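Local coordinates for protein aldehyde reductase YahK (Escherichia coli, PDB 1UUF) that catalyses the NADPH-dependent reduction of a wide range of aldehydes to the corresponding primary alcohols, as a zinc-containing member of the alcohol dehydrogenase family, at residues G73-I84 with M130-T138; I54-D63 with G147-V155. All coordinates share one frame; numbering follows the deposited sequence.

Contact 1: G73-I84 with M130-T138; sequences GTVYPCVPGHEI and MTGTYNSPT. With ZN (zinc ion), chain C.
Tyr134 lays its ring between the backbone of Val79-Gly81 and the imidazole of the zinc ligand His82. Its CG sits between the backbone N and the carbonyl carbon (chi1 58°), and the first torsion of His82 puts its own ring in the same kind of position; the two side chains cross obliquely. Their planes are nearly parallel, at 18°, yet the rings are slid apart and barely overlap; the nearest atoms are Tyr134 CE2 and His82 ND1, at 3.3 Å. One face of the phenol receives a CH-pi contact from Pro80, whose CA is 3.8 Å from the Tyr134 centroid. Over the centre of the opposite face lies water 1, while Gly81 O stands at the ring's edge, in its plane. The same water is in the imidazole plane and accepts a hydrogen bond of 2.8 Å from His82 ND1, with a second, weak bond from Tyr134 N. His82 is thus held at both nitrogens, since NE2 binds the catalytic zinc at 2.2 Å. The phenol OH makes a weak hydrogen bond to Asp63. A leucine in place of Tyr134 would probably leave Asp63 without that hydroxyl and Pro80 and water 1 without the ring they cover from its two faces. Beside the rings, Thr133 CB rests 3.8 Å from His82 CB, and its methyl CG2 reaches Ile84 CD1, while the hydroxyl turns to Gly107 O. Farther along, the Asn135 amide lies against the backbone of Gly73-Val75. Cys60, Cys178 and water 2 complete the coordination of the metal, making this the catalytic zinc site of a zinc-containing alcohol dehydrogenase, with water 1 in the second shell at the histidine's ND1 and the Tyr134 ring packed beside it.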
ATOM      1  N   GLY A  73      -3.707 -26.465   6.547  1.00 36.37           N
ATOM      2  CA  GLY A  73      -5.031 -26.818   7.023  1.00 33.47           C
ATOM      3  C   GLY A  73      -5.686 -27.770   6.044  1.00 31.20           C
ATOM      4  O   GLY A  73      -6.903 -27.756   5.860  1.00 30.08           O
ATOM      5  N   THR A  74      -4.868 -28.605   5.414  1.00 28.86           N
ATOM      6  CA  THR A  74      -5.353 -29.561   4.433  1.00 27.72           C
ATOM      7  C   THR A  74      -6.141 -30.719   5.025  1.00 28.62           C
ATOM      8  O   THR A  74      -5.722 -31.349   5.999  1.00 27.33           O
ATOM      9  CB  THR A  74      -4.190 -30.147   3.607  1.00 27.20           C
ATOM     10  OG1 THR A  74      -3.510 -29.088   2.925  1.00 26.79           O
ATOM     11  CG2 THR A  74      -4.710 -31.146   2.586  1.00 27.33           C
ATOM     12  N   VAL A  75      -7.294 -30.988   4.423  1.00 27.30           N
ATOM     13  CA  VAL A  75      -8.155 -32.080   4.841  1.00 27.68           C
ATOM     14  C   VAL A  75      -8.003 -33.165   3.783  1.00 27.28           C
ATOM     15  O   VAL A  75      -8.063 -32.884   2.586  1.00 25.25           O
ATOM     16  CB  VAL A  75      -9.633 -31.643   4.905  1.00 29.03           C
ATOM     17  CG1 VAL A  75     -10.499 -32.799   5.385  1.00 28.94           C
ATOM     18  CG2 VAL A  75      -9.778 -30.446   5.827  1.00 30.11           C
ATOM     19  N   TYR A  76      -7.799 -34.401   4.223  1.00 26.88           N
ATOM     20  CA  TYR A  76      -7.625 -35.504   3.288  1.00 27.37           C
ATOM     21  C   TYR A  76      -8.846 -36.410   3.198  1.00 27.12           C
ATOM     22  O   TYR A  76      -9.626 -36.517   4.145  1.00 28.27           O
ATOM     23  CB  TYR A  76      -6.392 -36.323   3.672  1.00 27.88           C
ATOM     24  CG  TYR A  76      -5.144 -35.484   3.786  1.00 28.82           C
ATOM     25  CD1 TYR A  76      -4.877 -34.757   4.945  1.00 31.04           C
ATOM     26  CD2 TYR A  76      -4.247 -35.383   2.725  1.00 29.33           C
ATOM     27  CE1 TYR A  76      -3.750 -33.952   5.046  1.00 31.43           C
ATOM     28  CE2 TYR A  76      -3.117 -34.579   2.815  1.00 31.30           C
ATOM     29  CZ  TYR A  76      -2.875 -33.868   3.979  1.00 31.85           C
ATOM     30  OH  TYR A  76      -1.760 -33.075   4.079  1.00 34.11           O
ATOM     31  N   PRO A  77      -9.030 -37.070   2.043  1.00 25.67           N
ATOM     32  CA  PRO A  77      -8.134 -36.966   0.885  1.00 24.27           C
ATOM     33  C   PRO A  77      -8.155 -35.576   0.259  1.00 23.16           C
ATOM     34  O   PRO A  77      -9.162 -34.870   0.330  1.00 22.44           O
ATOM     35  CB  PRO A  77      -8.670 -38.037  -0.058  1.00 25.08           C
ATOM     36  CG  PRO A  77     -10.131 -38.027   0.236  1.00 27.41           C
ATOM     37  CD  PRO A  77     -10.159 -37.968   1.747  1.00 26.53           C
ATOM     38  N   CYS A  78      -7.035 -35.182  -0.337  1.00 19.84           N
ATOM     39  CA  CYS A  78      -6.943 -33.881  -0.980  1.00 18.69           C
ATOM     40  C   CYS A  78      -6.816 -34.030  -2.489  1.00 18.25           C
ATOM     41  O   CYS A  78      -5.876 -34.651  -2.980  1.00 17.08           O
ATOM     42  CB  CYS A  78      -5.740 -33.103  -0.454  1.00 19.85           C
ATOM     43  SG  CYS A  78      -5.510 -31.500  -1.273  1.00 20.48           S
ATOM     44  N   VAL A  79      -7.771 -33.458  -3.219  1.00 16.41           N
ATOM     45  CA  VAL A  79      -7.757 -33.503  -4.675  1.00 15.33           C
ATOM     46  C   VAL A  79      -7.653 -32.053  -5.130  1.00 14.44           C
ATOM     47  O   VAL A  79      -8.649 -31.326  -5.145  1.00 14.04           O
ATOM     48  CB  VAL A  79      -9.048 -34.129  -5.236  1.00 15.72           C
ATOM     49  CG1 VAL A  79      -9.061 -34.027  -6.765  1.00 15.85           C
ATOM     50  CG2 VAL A  79      -9.139 -35.591  -4.814  1.00 15.09           C
ATOM     51  N   PRO A  80      -6.437 -31.612  -5.482  1.00 14.50           N
ATOM     52  CA  PRO A  80      -6.193 -30.238  -5.932  1.00 13.54           C
ATOM     53  C   PRO A  80      -6.724 -29.954  -7.331  1.00 12.72           C
ATOM     54  O   PRO A  80      -7.472 -30.747  -7.907  1.00 10.82           O
ATOM     55  CB  PRO A  80      -4.668 -30.117  -5.880  1.00 14.70           C
ATOM     56  CG  PRO A  80      -4.232 -31.245  -4.964  1.00 15.38           C
ATOM     57  CD  PRO A  80      -5.166 -32.341  -5.342  1.00 14.13           C
ATOM     58  N   GLY A  81      -6.312 -28.811  -7.866  1.00 11.34           N
ATOM     59  CA  GLY A  81      -6.723 -28.411  -9.197  1.00 11.08           C
ATOM     60  C   GLY A  81      -7.822 -27.372  -9.222  1.00  9.60           C
ATOM     61  O   GLY A  81      -8.940 -27.638  -8.791  1.00 10.74           O
ATOM     62  N   HIS A  82      -7.510 -26.177  -9.712  1.00  9.52           N
ATOM     63  CA  HIS A  82      -8.529 -25.145  -9.812  1.00 10.99           C
ATOM     64  C   HIS A  82      -8.344 -24.186 -10.986  1.00 10.65           C
ATOM     65  O   HIS A  82      -8.624 -22.996 -10.890  1.00 10.61           O
ATOM     66  CB  HIS A  82      -8.697 -24.388  -8.483  1.00 10.37           C
ATOM     67  CG  HIS A  82      -7.452 -23.740  -7.961  1.00 13.16           C
ATOM     68  ND1 HIS A  82      -7.299 -23.420  -6.627  1.00 13.18           N
ATOM     69  CD2 HIS A  82      -6.328 -23.312  -8.582  1.00 13.07           C
ATOM     70  CE1 HIS A  82      -6.134 -22.823  -6.452  1.00 14.34           C
ATOM     71  NE2 HIS A  82      -5.526 -22.747  -7.621  1.00 14.36           N
ATOM     72  N   GLU A  83      -7.858 -24.741 -12.093  1.00 11.00           N
ATOM     73  CA  GLU A  83      -7.670 -24.025 -13.352  1.00 10.66           C
ATOM     74  C   GLU A  83      -8.329 -25.017 -14.304  1.00  9.94           C
ATOM     75  O   GLU A  83      -7.682 -25.657 -15.131  1.00  9.99           O
ATOM     76  CB  GLU A  83      -6.182 -23.842 -13.671  1.00 11.72           C
ATOM     77  CG  GLU A  83      -5.450 -22.964 -12.656  1.00 12.69           C
ATOM     78  CD  GLU A  83      -4.076 -22.518 -13.129  1.00 15.53           C
ATOM     79  OE1 GLU A  83      -3.405 -23.298 -13.838  1.00 14.61           O
ATOM     80  OE2 GLU A  83      -3.660 -21.392 -12.778  1.00 14.45           O
ATOM     81  N   ILE A  84      -9.644 -25.130 -14.139  1.00 10.56           N
ATOM     82  CA  ILE A  84     -10.492 -26.077 -14.859  1.00 10.37           C
ATOM     83  C   ILE A  84     -11.257 -25.592 -16.088  1.00  9.70           C
ATOM     84  O   ILE A  84     -11.899 -24.546 -16.057  1.00 10.24           O
ATOM     85  CB  ILE A  84     -11.545 -26.653 -13.874  1.00  9.69           C
ATOM     86  CG1 ILE A  84     -10.838 -27.295 -12.678  1.00  9.51           C
ATOM     87  CG2 ILE A  84     -12.444 -27.670 -14.572  1.00  9.52           C
ATOM     88  CD1 ILE A  84     -11.750 -27.512 -11.476  1.00 12.89           C
ATOM     89  N   MET A 130     -16.033 -17.657   1.469  1.00 17.80           N
ATOM     90  CA  MET A 130     -15.899 -18.184   0.124  1.00 18.97           C
ATOM     91  C   MET A 130     -15.535 -19.665   0.192  1.00 18.71           C
ATOM     92  O   MET A 130     -14.707 -20.073   1.011  1.00 19.00           O
ATOM     93  CB  MET A 130     -14.823 -17.399  -0.631  1.00 21.44           C
ATOM     94  CG  MET A 130     -14.603 -17.838  -2.067  1.00 25.35           C
ATOM     95  SD  MET A 130     -13.265 -19.029  -2.231  1.00 29.77           S
ATOM     96  CE  MET A 130     -11.872 -17.909  -2.267  1.00 25.81           C
ATOM     97  N   THR A 131     -16.174 -20.466  -0.655  1.00 17.63           N
ATOM     98  CA  THR A 131     -15.901 -21.897  -0.709  1.00 17.91           C
ATOM     99  C   THR A 131     -14.904 -22.143  -1.834  1.00 16.30           C
ATOM    100  O   THR A 131     -15.220 -21.938  -3.005  1.00 13.57           O
ATOM    101  CB  THR A 131     -17.180 -22.710  -1.004  1.00 18.14           C
ATOM    102  OG1 THR A 131     -18.130 -22.513   0.053  1.00 19.49           O
ATOM    103  CG2 THR A 131     -16.855 -24.202  -1.110  1.00 18.30           C
ATOM    104  N   GLY A 132     -13.698 -22.568  -1.472  1.00 15.64           N
ATOM    105  CA  GLY A 132     -12.677 -22.830  -2.469  1.00 13.43           C
ATOM    106  C   GLY A 132     -12.945 -24.112  -3.233  1.00 13.51           C
ATOM    107  O   GLY A 132     -13.557 -25.043  -2.715  1.00 13.13           O
ATOM    108  N   THR A 133     -12.468 -24.159  -4.471  1.00 11.11           N
ATOM    109  CA  THR A 133     -12.653 -25.317  -5.331  1.00 11.79           C
ATOM    110  C   THR A 133     -12.170 -26.595  -4.655  1.00 12.50           C
ATOM    111  O   THR A 133     -12.690 -27.677  -4.926  1.00 11.58           O
ATOM    112  CB  THR A 133     -11.949 -25.073  -6.666  1.00 11.32           C
ATOM    113  OG1 THR A 133     -12.441 -23.840  -7.203  1.00 11.25           O
ATOM    114  CG2 THR A 133     -12.238 -26.195  -7.657  1.00 11.68           C
ATOM    115  N   TYR A 134     -11.170 -26.471  -3.788  1.00 13.80           N
ATOM    116  CA  TYR A 134     -10.703 -27.622  -3.021  1.00 13.89           C
ATOM    117  C   TYR A 134     -10.305 -27.213  -1.606  1.00 15.57           C
ATOM    118  O   TYR A 134      -9.864 -26.086  -1.374  1.00 14.91           O
ATOM    119  CB  TYR A 134      -9.551 -28.364  -3.730  1.00 14.28           C
ATOM    120  CG  TYR A 134      -8.309 -27.563  -4.040  1.00 13.21           C
ATOM    121  CD1 TYR A 134      -7.397 -27.224  -3.041  1.00 14.24           C
ATOM    122  CD2 TYR A 134      -8.017 -27.189  -5.350  1.00 14.06           C
ATOM    123  CE1 TYR A 134      -6.221 -26.536  -3.345  1.00 15.43           C
ATOM    124  CE2 TYR A 134      -6.850 -26.502  -5.665  1.00 13.54           C
ATOM    125  CZ  TYR A 134      -5.956 -26.181  -4.660  1.00 14.56           C
ATOM    126  OH  TYR A 134      -4.798 -25.513  -4.980  1.00 15.25           O
ATOM    127  N   ASN A 135     -10.529 -28.131  -0.668  1.00 16.51           N
ATOM    128  CA  ASN A 135     -10.202 -27.969   0.750  1.00 16.70           C
ATOM    129  C   ASN A 135     -11.152 -27.132   1.609  1.00 18.61           C
ATOM    130  O   ASN A 135     -10.814 -26.789   2.741  1.00 20.15           O
ATOM    131  CB  ASN A 135      -8.782 -27.421   0.915  1.00 18.02           C
ATOM    132  CG  ASN A 135      -8.202 -27.727   2.288  1.00 20.00           C
ATOM    133  OD1 ASN A 135      -7.942 -26.827   3.090  1.00 21.20           O
ATOM    134  ND2 ASN A 135      -8.005 -29.007   2.565  1.00 20.89           N
ATOM    135  N   SER A 136     -12.332 -26.804   1.091  1.00 17.47           N
ATOM    136  CA  SER A 136     -13.288 -26.017   1.869  1.00 16.92           C
ATOM    137  C   SER A 136     -14.474 -26.865   2.311  1.00 15.47           C
ATOM    138  O   SER A 136     -14.863 -27.806   1.629  1.00 15.59           O
ATOM    139  CB  SER A 136     -13.797 -24.824   1.053  1.00 14.31           C
ATOM    140  OG  SER A 136     -12.818 -23.808   0.968  1.00 16.12           O
ATOM    141  N   PRO A 137     -15.067 -26.544   3.473  1.00 16.43           N
ATOM    142  CA  PRO A 137     -16.215 -27.328   3.936  1.00 18.77           C
ATOM    143  C   PRO A 137     -17.408 -27.226   2.987  1.00 18.94           C
ATOM    144  O   PRO A 137     -17.682 -26.162   2.427  1.00 20.75           O
ATOM    145  CB  PRO A 137     -16.506 -26.735   5.319  1.00 17.63           C
ATOM    146  CG  PRO A 137     -15.990 -25.331   5.217  1.00 19.60           C
ATOM    147  CD  PRO A 137     -14.697 -25.515   4.457  1.00 18.28           C
ATOM    148  N   THR A 138     -18.107 -28.341   2.811  1.00 20.47           N
ATOM    149  CA  THR A 138     -19.270 -28.413   1.931  1.00 22.78           C
ATOM    150  C   THR A 138     -20.178 -29.560   2.359  1.00 24.59           C
ATOM    151  O   THR A 138     -19.717 -30.537   2.949  1.00 25.44           O
ATOM    152  CB  THR A 138     -18.844 -28.669   0.465  1.00 22.22           C
ATOM    153  OG1 THR A 138     -20.001 -28.960  -0.331  1.00 22.92           O
ATOM    154  CG2 THR A 138     -17.891 -29.854   0.390  1.00 22.83           C
TER
HETATM  155 ZN    ZN C 402      -4.087 -21.191  -8.119  1.00 18.13          ZN
HETATM  156  O   HOH W   1      -9.051 -23.987  -4.500  1.00 17.58           O
HETATM  157  O   HOH W   2      -3.872 -20.031  -6.155  1.00 12.96           O

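Contact 2: I54-D63 with G147-V155; sequences IAYCGVCHSD and GGYSQQIVV. With ZN (zinc ion), chain C.
With CG of Tyr149 anti to its carbonyl carbon (chi1 -72°) and chi2 at an unusual 7°, the ring extends past Cys57 to Asp63, although the CA-CB bond itself points away. Asp63 turns its carboxylate to meet the phenol, the two planes standing 84° apart. Tyr149 OH lies 2.8 Å from Asp63 OD2 in a weak hydrogen bond that is not settled, because Tyr348 OH also bonds to this hydroxyl. OD2 is firmly engaged elsewhere: Cys60 N donates to it at 3.0 Å in a nearly straight bond, arriving from above the carboxylate plane. The other oxygen, OD1, accepts from Gly81 N. Midway along the ring, Cys57 SG makes a sulfur-aromatic contact at the edge, in plane, 4.0 Å from Tyr149 CD1. The thiol also packs on Gly148, where a CB would clash with the sulfur. At the far end Ile54 threads its CD1 between Ser150 O, at 3.5 Å, and Ile153 CG2, while Ile54 N donates to Gln151 O at 2.9 Å. That bond belongs where strands 49-58 and 152-156 run antiparallel. Ser150 OG in turn bonds to Gly147 O, tying the turn to itself. Cys60 is the N-cap of helix 61-68: its SG accepts from Ser62 N and also binds zinc, at 2.4 Å. Together with Asp63 it forms a capping box; a strand inside the GroES-like domain's sheet thus runs through a short loop into a capped helix start that carries a catalytic zinc ligand.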
ATOM      1  N   ILE A  54     -14.691 -32.421 -17.216  1.00 14.60           N
ATOM      2  CA  ILE A  54     -13.409 -31.730 -17.281  1.00 12.45           C
ATOM      3  C   ILE A  54     -12.488 -32.230 -18.384  1.00 13.48           C
ATOM      4  O   ILE A  54     -12.191 -33.422 -18.479  1.00 14.20           O
ATOM      5  CB  ILE A  54     -12.681 -31.813 -15.924  1.00 12.76           C
ATOM      6  CG1 ILE A  54     -13.568 -31.214 -14.829  1.00 10.05           C
ATOM      7  CG2 ILE A  54     -11.360 -31.056 -15.987  1.00 11.61           C
ATOM      8  CD1 ILE A  54     -12.943 -31.240 -13.445  1.00 12.90           C
ATOM      9  N   ALA A  55     -12.036 -31.305 -19.225  1.00 12.44           N
ATOM     10  CA  ALA A  55     -11.144 -31.654 -20.319  1.00 11.78           C
ATOM     11  C   ALA A  55      -9.698 -31.451 -19.898  1.00 11.42           C
ATOM     12  O   ALA A  55      -8.851 -32.318 -20.121  1.00 10.86           O
ATOM     13  CB  ALA A  55     -11.460 -30.804 -21.547  1.00 12.40           C
ATOM     14  N   TYR A  56      -9.417 -30.306 -19.284  1.00 10.80           N
ATOM     15  CA  TYR A  56      -8.063 -29.995 -18.841  1.00 10.91           C
ATOM     16  C   TYR A  56      -8.047 -29.246 -17.519  1.00  9.99           C
ATOM     17  O   TYR A  56      -9.011 -28.570 -17.160  1.00 11.28           O
ATOM     18  CB  TYR A  56      -7.334 -29.142 -19.886  1.00 11.14           C
ATOM     19  CG  TYR A  56      -7.334 -29.738 -21.270  1.00 12.72           C
ATOM     20  CD1 TYR A  56      -8.310 -29.382 -22.204  1.00 14.02           C
ATOM     21  CD2 TYR A  56      -6.394 -30.701 -21.631  1.00 13.85           C
ATOM     22  CE1 TYR A  56      -8.347 -29.974 -23.464  1.00 13.69           C
ATOM     23  CE2 TYR A  56      -6.423 -31.300 -22.887  1.00 14.12           C
ATOM     24  CZ  TYR A  56      -7.403 -30.933 -23.795  1.00 16.30           C
ATOM     25  OH  TYR A  56      -7.451 -31.541 -25.029  1.00 18.77           O
ATOM     26  N   CYS A  57      -6.939 -29.370 -16.798  1.00 10.87           N
ATOM     27  CA  CYS A  57      -6.782 -28.673 -15.529  1.00 10.62           C
ATOM     28  C   CYS A  57      -5.340 -28.214 -15.374  1.00 10.98           C
ATOM     29  O   CYS A  57      -4.416 -29.025 -15.402  1.00 11.33           O
ATOM     30  CB  CYS A  57      -7.164 -29.572 -14.348  1.00 11.68           C
ATOM     31  SG  CYS A  57      -7.157 -28.686 -12.752  1.00 12.83           S
ATOM     32  N   GLY A  58      -5.156 -26.906 -15.222  1.00  9.86           N
ATOM     33  CA  GLY A  58      -3.823 -26.362 -15.050  1.00 10.87           C
ATOM     34  C   GLY A  58      -3.273 -26.721 -13.683  1.00 11.70           C
ATOM     35  O   GLY A  58      -4.032 -26.933 -12.737  1.00 12.43           O
ATOM     36  N   VAL A  59      -1.952 -26.808 -13.579  1.00 12.30           N
ATOM     37  CA  VAL A  59      -1.315 -27.141 -12.312  1.00 13.34           C
ATOM     38  C   VAL A  59      -0.771 -25.853 -11.701  1.00 14.03           C
ATOM     39  O   VAL A  59       0.092 -25.189 -12.277  1.00 13.85           O
ATOM     40  CB  VAL A  59      -0.180 -28.160 -12.523  1.00 13.89           C
ATOM     41  CG1 VAL A  59       0.457 -28.519 -11.185  1.00 14.31           C
ATOM     42  CG2 VAL A  59      -0.737 -29.415 -13.202  1.00 13.89           C
ATOM     43  N   CYS A  60      -1.298 -25.506 -10.530  1.00 13.99           N
ATOM     44  CA  CYS A  60      -0.921 -24.279  -9.827  1.00 14.29           C
ATOM     45  C   CYS A  60      -0.053 -24.573  -8.609  1.00 16.32           C
ATOM     46  O   CYS A  60      -0.146 -25.648  -8.016  1.00 16.16           O
ATOM     47  CB  CYS A  60      -2.187 -23.536  -9.383  1.00 15.79           C
ATOM     48  SG  CYS A  60      -1.886 -22.004  -8.467  1.00 15.21           S
ATOM     49  N   HIS A  61       0.795 -23.622  -8.237  1.00 17.56           N
ATOM     50  CA  HIS A  61       1.643 -23.816  -7.070  1.00 18.74           C
ATOM     51  C   HIS A  61       0.794 -24.018  -5.818  1.00 18.23           C
ATOM     52  O   HIS A  61       1.242 -24.633  -4.850  1.00 18.41           O
ATOM     53  CB  HIS A  61       2.594 -22.632  -6.880  1.00 22.98           C
ATOM     54  CG  HIS A  61       3.866 -22.749  -7.661  1.00 28.28           C
ATOM     55  ND1 HIS A  61       3.937 -22.505  -9.017  1.00 30.66           N
ATOM     56  CD2 HIS A  61       5.112 -23.125  -7.282  1.00 30.01           C
ATOM     57  CE1 HIS A  61       5.171 -22.725  -9.438  1.00 31.33           C
ATOM     58  NE2 HIS A  61       5.903 -23.102  -8.405  1.00 30.70           N
ATOM     59  N   SER A  62      -0.433 -23.507  -5.830  1.00 17.40           N
ATOM     60  CA  SER A  62      -1.298 -23.685  -4.673  1.00 16.56           C
ATOM     61  C   SER A  62      -1.675 -25.151  -4.505  1.00 16.35           C
ATOM     62  O   SER A  62      -1.948 -25.602  -3.389  1.00 17.30           O
ATOM     63  CB  SER A  62      -2.561 -22.828  -4.796  1.00 16.70           C
ATOM     64  OG  SER A  62      -2.250 -21.455  -4.615  1.00 19.06           O
ATOM     65  N   ASP A  63      -1.689 -25.898  -5.609  1.00 13.99           N
ATOM     66  CA  ASP A  63      -2.023 -27.320  -5.551  1.00 15.36           C
ATOM     67  C   ASP A  63      -0.900 -28.032  -4.805  1.00 16.67           C
ATOM     68  O   ASP A  63      -1.136 -28.833  -3.903  1.00 16.54           O
ATOM     69  CB  ASP A  63      -2.128 -27.936  -6.951  1.00 13.47           C
ATOM     70  CG  ASP A  63      -3.193 -27.285  -7.813  1.00 16.73           C
ATOM     71  OD1 ASP A  63      -4.134 -26.674  -7.263  1.00 13.75           O
ATOM     72  OD2 ASP A  63      -3.093 -27.412  -9.052  1.00 15.68           O
ATOM     73  N   GLY A 147     -11.066 -30.859  -5.899  1.00 13.51           N
ATOM     74  CA  GLY A 147     -10.776 -30.098  -7.105  1.00 13.72           C
ATOM     75  C   GLY A 147     -10.842 -30.680  -8.507  1.00 13.23           C
ATOM     76  O   GLY A 147     -11.480 -31.700  -8.763  1.00 13.69           O
ATOM     77  N   GLY A 148     -10.147 -29.998  -9.416  1.00 11.65           N
ATOM     78  CA  GLY A 148     -10.128 -30.364 -10.822  1.00 12.29           C
ATOM     79  C   GLY A 148      -9.263 -31.506 -11.317  1.00 13.63           C
ATOM     80  O   GLY A 148      -9.268 -31.785 -12.517  1.00 12.80           O
ATOM     81  N   TYR A 149      -8.503 -32.150 -10.438  1.00 11.86           N
ATOM     82  CA  TYR A 149      -7.694 -33.294 -10.863  1.00 13.19           C
ATOM     83  C   TYR A 149      -8.677 -34.458 -10.898  1.00 13.95           C
ATOM     84  O   TYR A 149      -8.455 -35.494 -10.268  1.00 15.33           O
ATOM     85  CB  TYR A 149      -6.600 -33.619  -9.847  1.00 12.21           C
ATOM     86  CG  TYR A 149      -5.433 -32.663  -9.769  1.00 12.11           C
ATOM     87  CD1 TYR A 149      -5.413 -31.463 -10.479  1.00 11.60           C
ATOM     88  CD2 TYR A 149      -4.355 -32.950  -8.934  1.00 12.80           C
ATOM     89  CE1 TYR A 149      -4.337 -30.570 -10.349  1.00 10.91           C
ATOM     90  CE2 TYR A 149      -3.292 -32.077  -8.797  1.00 12.92           C
ATOM     91  CZ  TYR A 149      -3.285 -30.888  -9.501  1.00 11.77           C
ATOM     92  OH  TYR A 149      -2.231 -30.027  -9.318  1.00 13.22           O
ATOM     93  N   SER A 150      -9.771 -34.273 -11.626  1.00 12.79           N
ATOM     94  CA  SER A 150     -10.810 -35.287 -11.714  1.00 14.77           C
ATOM     95  C   SER A 150     -11.527 -35.236 -13.058  1.00 15.52           C
ATOM     96  O   SER A 150     -11.299 -34.328 -13.862  1.00 14.19           O
ATOM     97  CB  SER A 150     -11.813 -35.078 -10.578  1.00 14.33           C
ATOM     98  OG  SER A 150     -12.322 -33.755 -10.600  1.00 16.31           O
ATOM     99  N   GLN A 151     -12.403 -36.209 -13.293  1.00 14.79           N
ATOM    100  CA  GLN A 151     -13.141 -36.297 -14.549  1.00 15.89           C
ATOM    101  C   GLN A 151     -14.337 -35.363 -14.656  1.00 15.65           C
ATOM    102  O   GLN A 151     -14.690 -34.932 -15.753  1.00 14.01           O
ATOM    103  CB  GLN A 151     -13.637 -37.725 -14.775  1.00 18.50           C
ATOM    104  CG  GLN A 151     -12.559 -38.778 -14.871  1.00 21.33           C
ATOM    105  CD  GLN A 151     -13.143 -40.149 -15.143  1.00 23.98           C
ATOM    106  OE1 GLN A 151     -13.978 -40.643 -14.383  1.00 22.48           O
ATOM    107  NE2 GLN A 151     -12.715 -40.767 -16.236  1.00 22.32           N
ATOM    108  N   GLN A 152     -14.973 -35.075 -13.523  1.00 15.86           N
ATOM    109  CA  GLN A 152     -16.154 -34.216 -13.501  1.00 15.59           C
ATOM    110  C   GLN A 152     -16.226 -33.349 -12.251  1.00 13.66           C
ATOM    111  O   GLN A 152     -15.603 -33.645 -11.236  1.00 13.59           O
ATOM    112  CB  GLN A 152     -17.430 -35.070 -13.571  1.00 18.54           C
ATOM    113  CG  GLN A 152     -17.664 -35.776 -14.900  1.00 21.00           C
ATOM    114  CD  GLN A 152     -18.893 -36.676 -14.885  1.00 24.68           C
ATOM    115  OE1 GLN A 152     -19.308 -37.191 -15.925  1.00 26.86           O
ATOM    116  NE2 GLN A 152     -19.474 -36.877 -13.705  1.00 21.19           N
ATOM    117  N   ILE A 153     -16.990 -32.265 -12.343  1.00 14.04           N
ATOM    118  CA  ILE A 153     -17.189 -31.370 -11.211  1.00 11.71           C
ATOM    119  C   ILE A 153     -18.570 -30.745 -11.390  1.00 13.42           C
ATOM    120  O   ILE A 153     -19.039 -30.585 -12.517  1.00 12.69           O
ATOM    121  CB  ILE A 153     -16.078 -30.279 -11.139  1.00 12.84           C
ATOM    122  CG1 ILE A 153     -16.168 -29.523  -9.805  1.00 11.99           C
ATOM    123  CG2 ILE A 153     -16.202 -29.321 -12.320  1.00 11.73           C
ATOM    124  CD1 ILE A 153     -14.962 -28.629  -9.517  1.00 12.68           C
ATOM    125  N   VAL A 154     -19.240 -30.443 -10.280  1.00 11.84           N
ATOM    126  CA  VAL A 154     -20.570 -29.842 -10.318  1.00 12.07           C
ATOM    127  C   VAL A 154     -20.488 -28.522  -9.563  1.00 12.01           C
ATOM    128  O   VAL A 154     -20.121 -28.488  -8.388  1.00 14.33           O
ATOM    129  CB  VAL A 154     -21.620 -30.766  -9.655  1.00 14.28           C
ATOM    130  CG1 VAL A 154     -22.995 -30.115  -9.697  1.00 14.06           C
ATOM    131  CG2 VAL A 154     -21.648 -32.106 -10.372  1.00 14.67           C
ATOM    132  N   VAL A 155     -20.831 -27.433 -10.244  1.00 12.04           N
ATOM    133  CA  VAL A 155     -20.729 -26.103  -9.654  1.00 12.55           C
ATOM    134  C   VAL A 155     -21.957 -25.237  -9.910  1.00 12.74           C
ATOM    135  O   VAL A 155     -22.561 -25.301 -10.982  1.00 13.28           O
ATOM    136  CB  VAL A 155     -19.494 -25.363 -10.236  1.00 11.96           C
ATOM    137  CG1 VAL A 155     -19.291 -24.019  -9.537  1.00 10.80           C
ATOM    138  CG2 VAL A 155     -18.254 -26.237 -10.107  1.00 12.71           C
TER
HETATM  139 ZN    ZN C 402      -4.087 -21.191  -8.119  1.00 18.13          ZN
HETATM  140  O   HOH W   2      -3.872 -20.031  -6.155  1.00 12.96           O

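Contacts 1 and 2 lie with their centres about 10 Å apart, both within the GroES-like domain, and contact 1 is nested inside the chain loop that contact 2 closes. The order along the chain is 54-63, 73-84, 130-138, 147-155. Strands 49-58 and 84-91, neighbours in the mixed sheet, carry or adjoin the two earlier segments. The contacts touch directly: Gly81 CA packs 3.4 Å from Tyr149 CE1, and Ile84 CD1 meets Gly148 CA. Each supplies one protein ligand of the same zinc, and water 2 is common to both; with Cys178, well separated in sequence, they assemble the catalytic metal site.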